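Putative general stress protein 26 (Jannaschia sp., PDB 2QEA) is a putative general stress protein of the pyridoxamine 5'-phosphate oxidase-like family, probably an FMN-binding oxidoreductase, though its substrate and physiological role are not established. Local coordinates at residues L80-R86 against L117-S123; W10-E14 against T36-G42. One frame throughout, in Å; residues are numbered along the deposited sequence. Where two conformers were deposited one is given.

How the interactions relate
From the N terminus, helix 2-13 comes first, and interaction 2 fastens its C-terminal end to the loop that follows strand 30-32, closing a loop of 21 residues that holds two strands, 19-23 and 30-32. The chain then runs through strand 44-49, helix 53-57 and strand 63-71 before interaction 1 opens on strand 76-87; that contact closes on strand 114-129 after an excursion that includes helices 90-95 and 99-104. The two closures are therefore in series and neither encloses the other. They still meet in space, where Pro121 of 117-123 packs on Trp10 and Gly42, joining the calcium-bound helix end to the antiparallel sheet.

Interaction 1: residues L80-R86 against L117-S123; sequences LDGTLER and LKFTPAS
Leu84 and Phe119 form a non-hydrogen-bonded pair in the antiparallel pairing of strands 76-87 and 114-129, two neighbours in the main sheet of this pyridoxamine 5'-phosphate oxidase-like fold. Their side chains share the buried face with Leu117. Leu84 CD1 lies 4.0 Å from Leu117 CB and 4.1 Å from Phe119 CB, so one methyl touches both residues. The Phe119 side chain leaves the strand with CG anti to the backbone N (chi1 180°), which carries its ring along the backbone of 80-86; CZ approaches Gly82 N to 3.7 Å. Gly82, which has no side chain, lets the two backbones come close here: its CA is 4.2 Å from Pro121 CA and 3.2 Å from Thr120 O. Helix 53-57 and strand 44-49 add Leu54 and Phe46 to the apolar layer.

The other face is looser and more polar, carrying Asp81, Thr83, Glu85, Lys118, Thr120 and Ser123. Glu85 and Lys118 lie side by side and point the same way, touching through their aliphatic parts, while Glu85 OE2 stays 5.2 Å from Lys118 NZ. A water joins Thr120 OG1 to Thr83 O. Asp81 turns its carboxylate to Lys24 in a salt bridge, and Arg28 of the second subunit makes a weak, long ion pair with it.

Between the faces, paired backbone bonds join Thr83 to Thr120 and Glu85 to Lys118. The regular alternation breaks at a classic beta bulge, where Ala122 and Ser123 both face Asp81: Asp81 O accepts from Ala122 N at 2.8 Å and from Ser123 N at 3.2 Å.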
loop_
_atom_site.group_PDB
_atom_site.type_symbol
_atom_site.label_atom_id
_atom_site.label_comp_id
_atom_site.label_asym_id
_atom_site.label_seq_id
_atom_site.Cartn_x
_atom_site.Cartn_y
_atom_site.Cartn_z
ATOM N N LEU A 80 -4.790 8.634 -0.774
ATOM C CA LEU A 80 -5.751 9.478 -1.491
ATOM C C LEU A 80 -7.158 9.468 -0.899
ATOM O O LEU A 80 -7.676 8.402 -0.595
ATOM C CB LEU A 80 -5.879 8.981 -2.931
ATOM C CG LEU A 80 -4.607 8.803 -3.761
ATOM C CD1 LEU A 80 -4.972 8.121 -5.061
ATOM C CD2 LEU A 80 -3.916 10.128 -4.005
ATOM N N ASP A 81 -7.752 10.656 -0.749
ATOM C CA ASP A 81 -9.160 10.818 -0.365
ATOM C C ASP A 81 -9.905 11.075 -1.671
ATOM O O ASP A 81 -9.389 11.764 -2.560
ATOM C CB ASP A 81 -9.379 12.000 0.595
ATOM C CG ASP A 81 -8.858 11.735 2.000
ATOM O OD1 ASP A 81 -8.926 10.581 2.483
ATOM O OD2 ASP A 81 -8.399 12.698 2.646
ATOM N N GLY A 82 -11.117 10.535 -1.781
ATOM C CA GLY A 82 -11.921 10.688 -2.991
ATOM C C GLY A 82 -13.362 10.241 -2.853
ATOM O O GLY A 82 -13.911 10.252 -1.753
ATOM N N THR A 83 -13.959 9.860 -3.985
ATOM C CA THR A 83 -15.350 9.407 -4.061
ATOM C C THR A 83 -15.421 8.117 -4.884
ATOM O O THR A 83 -14.949 8.098 -6.023
ATOM C CB THR A 83 -16.234 10.475 -4.741
ATOM O OG1 THR A 83 -16.082 11.729 -4.061
ATOM C CG2 THR A 83 -17.709 10.066 -4.729
ATOM N N LEU A 84 -15.998 7.060 -4.303
ATOM C CA LEU A 84 -16.198 5.769 -4.979
ATOM C C LEU A 84 -17.672 5.674 -5.389
ATOM O O LEU A 84 -18.555 6.079 -4.628
ATOM C CB LEU A 84 -15.829 4.601 -4.059
ATOM C CG LEU A 84 -15.788 3.192 -4.664
ATOM C CD1 LEU A 84 -14.695 3.080 -5.721
ATOM C CD2 LEU A 84 -15.570 2.151 -3.575
ATOM N N GLU A 85 -17.924 5.133 -6.583
ATOM C CA GLU A 85 -19.286 4.989 -7.115
ATOM C C GLU A 85 -19.407 3.922 -8.200
ATOM O O GLU A 85 -18.399 3.498 -8.772
ATOM C CB GLU A 85 -19.763 6.330 -7.699
ATOM C CG GLU A 85 -18.891 6.884 -8.837
ATOM C CD GLU A 85 -19.364 8.233 -9.351
ATOM O OE1 GLU A 85 -20.564 8.372 -9.670
ATOM O OE2 GLU A 85 -18.522 9.148 -9.470
ATOM N N ARG A 86 -20.654 3.517 -8.464
ATOM C CA ARG A 86 -21.010 2.569 -9.523
ATOM C C ARG A 86 -20.846 3.304 -10.862
ATOM O O ARG A 86 -21.118 4.506 -10.927
ATOM C CB ARG A 86 -22.493 2.163 -9.382
ATOM C CG ARG A 86 -22.888 0.782 -9.902
ATOM C CD ARG A 86 -22.670 -0.295 -8.840
ATOM N NE ARG A 86 -23.462 -1.503 -9.091
ATOM C CZ ARG A 86 -23.601 -2.533 -8.246
ATOM N NH1 ARG A 86 -22.984 -2.555 -7.059
ATOM N NH2 ARG A 86 -24.370 -3.564 -8.592
ATOM N N LEU A 117 -16.437 -0.069 -10.779
ATOM C CA LEU A 117 -16.333 0.986 -9.762
ATOM C C LEU A 117 -15.386 2.088 -10.257
ATOM O O LEU A 117 -14.358 1.789 -10.872
ATOM C CB LEU A 117 -15.833 0.425 -8.429
ATOM C CG LEU A 117 -16.699 -0.608 -7.698
ATOM C CD1 LEU A 117 -16.012 -1.026 -6.411
ATOM C CD2 LEU A 117 -18.102 -0.080 -7.400
ATOM N N LYS A 118 -15.748 3.346 -9.982
ATOM C CA LYS A 118 -14.986 4.533 -10.387
ATOM C C LYS A 118 -14.597 5.325 -9.136
ATOM O O LYS A 118 -15.478 5.784 -8.399
ATOM C CB LYS A 118 -15.845 5.406 -11.314
ATOM C CG LYS A 118 -15.161 6.663 -11.876
ATOM C CD LYS A 118 -16.129 7.498 -12.712
ATOM C CE LYS A 118 -15.446 8.730 -13.297
ATOM N NZ LYS A 118 -16.357 9.546 -14.143
ATOM N N PHE A 119 -13.289 5.469 -8.906
ATOM C CA PHE A 119 -12.744 6.242 -7.787
ATOM C C PHE A 119 -12.162 7.538 -8.348
ATOM O O PHE A 119 -11.204 7.494 -9.123
ATOM C CB PHE A 119 -11.660 5.456 -7.042
ATOM C CG PHE A 119 -11.058 6.207 -5.884
ATOM C CD1 PHE A 119 -11.682 6.200 -4.636
ATOM C CD2 PHE A 119 -9.875 6.945 -6.043
ATOM C CE1 PHE A 119 -11.134 6.912 -3.559
ATOM C CE2 PHE A 119 -9.319 7.659 -4.974
ATOM C CZ PHE A 119 -9.947 7.642 -3.727
ATOM N N THR A 120 -12.741 8.674 -7.956
ATOM C CA THR A 120 -12.272 9.996 -8.375
ATOM C C THR A 120 -11.475 10.574 -7.201
ATOM O O THR A 120 -12.068 10.838 -6.154
ATOM C CB THR A 120 -13.452 10.943 -8.720
ATOM O OG1 THR A 120 -14.232 10.380 -9.782
ATOM C CG2 THR A 120 -12.939 12.316 -9.149
ATOM N N PRO A 121 -10.133 10.724 -7.341
ATOM C CA PRO A 121 -9.376 11.343 -6.249
ATOM C C PRO A 121 -9.684 12.840 -6.092
ATOM O O PRO A 121 -9.824 13.552 -7.094
ATOM C CB PRO A 121 -7.910 11.138 -6.668
ATOM C CG PRO A 121 -7.940 10.087 -7.700
ATOM C CD PRO A 121 -9.219 10.313 -8.424
ATOM N N ALA A 122 -9.816 13.275 -4.839
ATOM C CA ALA A 122 -10.058 14.672 -4.472
ATOM C C ALA A 122 -8.736 15.311 -4.062
ATOM O O ALA A 122 -8.394 16.401 -4.527
ATOM C CB ALA A 122 -11.049 14.747 -3.330
ATOM N N SER A 123 -8.016 14.631 -3.169
ATOM C CA SER A 123 -6.701 15.070 -2.684
ATOM C C SER A 123 -5.905 13.910 -2.088
ATOM O O SER A 123 -6.431 12.807 -1.928
ATOM C CB SER A 123 -6.872 16.170 -1.639
ATOM O OG SER A 123 -7.692 15.723 -0.573
HETATM O O HOH W 1 -15.831 8.572 -8.592
#

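Interaction 2: residues W10-E14 against T36-G42. With CA (calcium ion), chain E; CA (calcium ion), chain D.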
loop_
_atom_site.group_PDB
_atom_site.type_symbol
_atom_site.label_atom_id
_atom_site.label_comp_id
_atom_site.label_asym_id
_atom_site.label_seq_id
_atom_site.Cartn_x
_atom_site.Cartn_y
_atom_site.Cartn_z
ATOM N N TRP A 10 -0.372 10.103 -12.114
ATOM C CA TRP A 10 -1.149 9.408 -13.164
ATOM C C TRP A 10 -0.241 8.660 -14.143
ATOM O O TRP A 10 -0.620 7.612 -14.668
ATOM C CB TRP A 10 -2.036 10.375 -13.957
ATOM C CG TRP A 10 -3.096 11.031 -13.142
ATOM C CD1 TRP A 10 -3.151 12.343 -12.778
ATOM C CD2 TRP A 10 -4.243 10.403 -12.563
ATOM N NE1 TRP A 10 -4.269 12.579 -12.023
ATOM C CE2 TRP A 10 -4.961 11.407 -11.871
ATOM C CE3 TRP A 10 -4.742 9.090 -12.567
ATOM C CZ2 TRP A 10 -6.157 11.142 -11.184
ATOM C CZ3 TRP A 10 -5.936 8.822 -11.885
ATOM C CH2 TRP A 10 -6.627 9.848 -11.199
ATOM N N ASP A 11 0.944 9.224 -14.381
ATOM C CA ASP A 11 1.959 8.633 -15.248
ATOM C C ASP A 11 2.378 7.254 -14.722
ATOM O O ASP A 11 2.378 6.287 -15.484
ATOM C CB ASP A 11 3.177 9.574 -15.335
ATOM C CG ASP A 11 4.167 9.193 -16.410
ATOM O OD1 ASP A 11 3.975 8.217 -17.161
ATOM O OD2 ASP A 11 5.188 9.899 -16.535
ATOM N N ARG A 12 2.692 7.167 -13.432
ATOM C CA ARG A 12 3.150 5.912 -12.816
ATOM C C ARG A 12 2.057 4.956 -12.330
ATOM O O ARG A 12 2.314 3.750 -12.253
ATOM C CB ARG A 12 4.116 6.216 -11.678
ATOM C CG ARG A 12 5.355 6.922 -12.160
ATOM C CD ARG A 12 6.297 7.135 -11.033
ATOM N NE ARG A 12 7.522 7.812 -11.456
ATOM C CZ ARG A 12 8.501 8.182 -10.632
ATOM N NH1 ARG A 12 8.448 7.909 -9.328
ATOM N NH2 ARG A 12 9.567 8.812 -11.125
ATOM N N LEU A 13 0.863 5.476 -12.022
ATOM C CA LEU A 13 -0.261 4.652 -11.518
ATOM C C LEU A 13 -0.703 3.505 -12.448
ATOM O O LEU A 13 -1.213 2.492 -11.968
ATOM C CB LEU A 13 -1.468 5.534 -11.140
ATOM C CG LEU A 13 -2.705 4.891 -10.493
ATOM C CD1 LEU A 13 -2.337 4.104 -9.249
ATOM C CD2 LEU A 13 -3.733 5.954 -10.158
ATOM N N GLU A 14 -0.493 3.668 -13.755
ATOM C CA GLU A 14 -0.800 2.635 -14.768
ATOM C C GLU A 14 -0.087 1.307 -14.530
ATOM O O GLU A 14 -0.697 0.242 -14.654
ATOM C CB GLU A 14 -0.372 3.103 -16.150
ATOM C CG GLU A 14 -1.153 4.255 -16.698
ATOM C CD GLU A 14 -0.619 4.676 -18.030
ATOM O OE1 GLU A 14 0.593 4.970 -18.133
ATOM O OE2 GLU A 14 -1.403 4.737 -19.000
ATOM N N THR A 36 -6.108 2.207 -15.055
ATOM C CA THR A 36 -6.077 3.601 -15.517
ATOM C C THR A 36 -5.372 3.740 -16.865
ATOM O O THR A 36 -4.747 2.795 -17.361
ATOM C CB THR A 36 -5.371 4.534 -14.492
ATOM O OG1 THR A 36 -3.991 4.166 -14.357
ATOM C CG2 THR A 36 -6.041 4.472 -13.125
ATOM N N ASP A 37 -5.519 4.923 -17.451
ATOM C CA ASP A 37 -4.876 5.289 -18.712
ATOM C C ASP A 37 -4.477 6.758 -18.559
ATOM O O ASP A 37 -5.346 7.602 -18.333
ATOM C CB ASP A 37 -5.848 5.079 -19.882
ATOM C CG ASP A 37 -5.164 5.101 -21.251
ATOM O OD1 ASP A 37 -4.102 5.741 -21.429
ATOM O OD2 ASP A 37 -5.718 4.468 -22.175
ATOM N N ASP A 38 -3.177 7.053 -18.680
ATOM C CA ASP A 38 -2.669 8.439 -18.526
ATOM C C ASP A 38 -3.038 9.397 -19.680
ATOM O O ASP A 38 -2.761 10.590 -19.587
ATOM C CB ASP A 38 -1.169 8.506 -18.139
ATOM C CG ASP A 38 -0.228 7.896 -19.172
ATOM O OD1 ASP A 38 -0.667 7.393 -20.231
ATOM O OD2 ASP A 38 0.988 7.893 -18.887
ATOM N N ASP A 39 -3.615 8.864 -20.766
ATOM C CA ASP A 39 -4.198 9.685 -21.840
ATOM C C ASP A 39 -5.497 10.339 -21.339
ATOM O O ASP A 39 -5.794 11.471 -21.717
ATOM C CB ASP A 39 -4.491 8.852 -23.101
ATOM C CG ASP A 39 -3.227 8.318 -23.776
ATOM O OD1 ASP A 39 -2.118 8.416 -23.197
ATOM O OD2 ASP A 39 -3.351 7.789 -24.902
ATOM N N ALA A 40 -6.249 9.618 -20.496
ATOM C CA ALA A 40 -7.498 10.090 -19.880
ATOM C C ALA A 40 -7.413 10.012 -18.338
ATOM O O ALA A 40 -8.035 9.136 -17.724
ATOM C CB ALA A 40 -8.679 9.266 -20.406
ATOM N N PRO A 41 -6.625 10.914 -17.706
ATOM C CA PRO A 41 -6.511 10.924 -16.242
ATOM C C PRO A 41 -7.730 11.562 -15.570
ATOM O O PRO A 41 -8.513 12.253 -16.232
ATOM C CB PRO A 41 -5.265 11.778 -16.002
ATOM C CG PRO A 41 -5.278 12.745 -17.115
ATOM C CD PRO A 41 -5.806 11.986 -18.306
ATOM N N GLY A 42 -7.866 11.333 -14.265
ATOM C CA GLY A 42 -8.965 11.882 -13.458
ATOM C C GLY A 42 -9.668 10.872 -12.574
ATOM O O GLY A 42 -10.113 11.233 -11.484
HETATM CA CA CA E . 2.681 6.153 -17.859
HETATM CA CA CA D . 0.199 4.871 -21.090
HETATM O O HOH W 2 -3.142 6.785 -14.752
HETATM O O HOH W 3 -3.666 1.774 -12.884
HETATM O O HOH W 4 -3.505 0.392 -15.258
HETATM O O HOH W 5 3.680 3.659 -17.906
#
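Two carboxylates, those of Glu14 and Asp38, are each shared between the same two calcium ions, which brings their like-charged oxygens as close as 3.0 Å from Glu14 OE2 to Asp38 OD1. The side chains cross at about a right angle, with carboxylate planes 43° apart. One calcium ion takes Glu14 OE1 and Asp38 OD2, together with Asp11 O, Asp11 OD1 and a water; the other is held by Glu14 OE2 at 2.6 Å and Asp38 OD1 at 2.8 Å. The metal charge probably offsets the repulsion between the acids. Asp38 CG sits between its backbone N and carbonyl carbon (chi1 62°), which keeps the carboxylate close to the backbone and beside that of Glu14. The Asp38 amide donates to Glu14 OE2 at 2.9 Å in a nearly straight bond, meeting the oxygen from above the carboxylate plane.

Thr36 OG1 shares one water with Trp10 O and another with Leu13 O, so ordered solvent links the carbonyls at the helix end to the loop. Apolar packing takes over further along. Pro41 CB rests over one face of the Trp10 indole in a CH-pi contact, 3.8 Å from the centroid of the five-membered ring, and Gly42 N lies over the same face, nearer the six-membered ring. Pro121 of strand 114-129 also touches this tryptophan.

Within the loop, Asp37 OD1 accepts from Asp39 N in an Asx turn, at the start of a type I beta turn from Asp37 to Ala40. Together these features make a dinuclear calcium site with bridging carboxylates, built between a helix C-terminus and a turn.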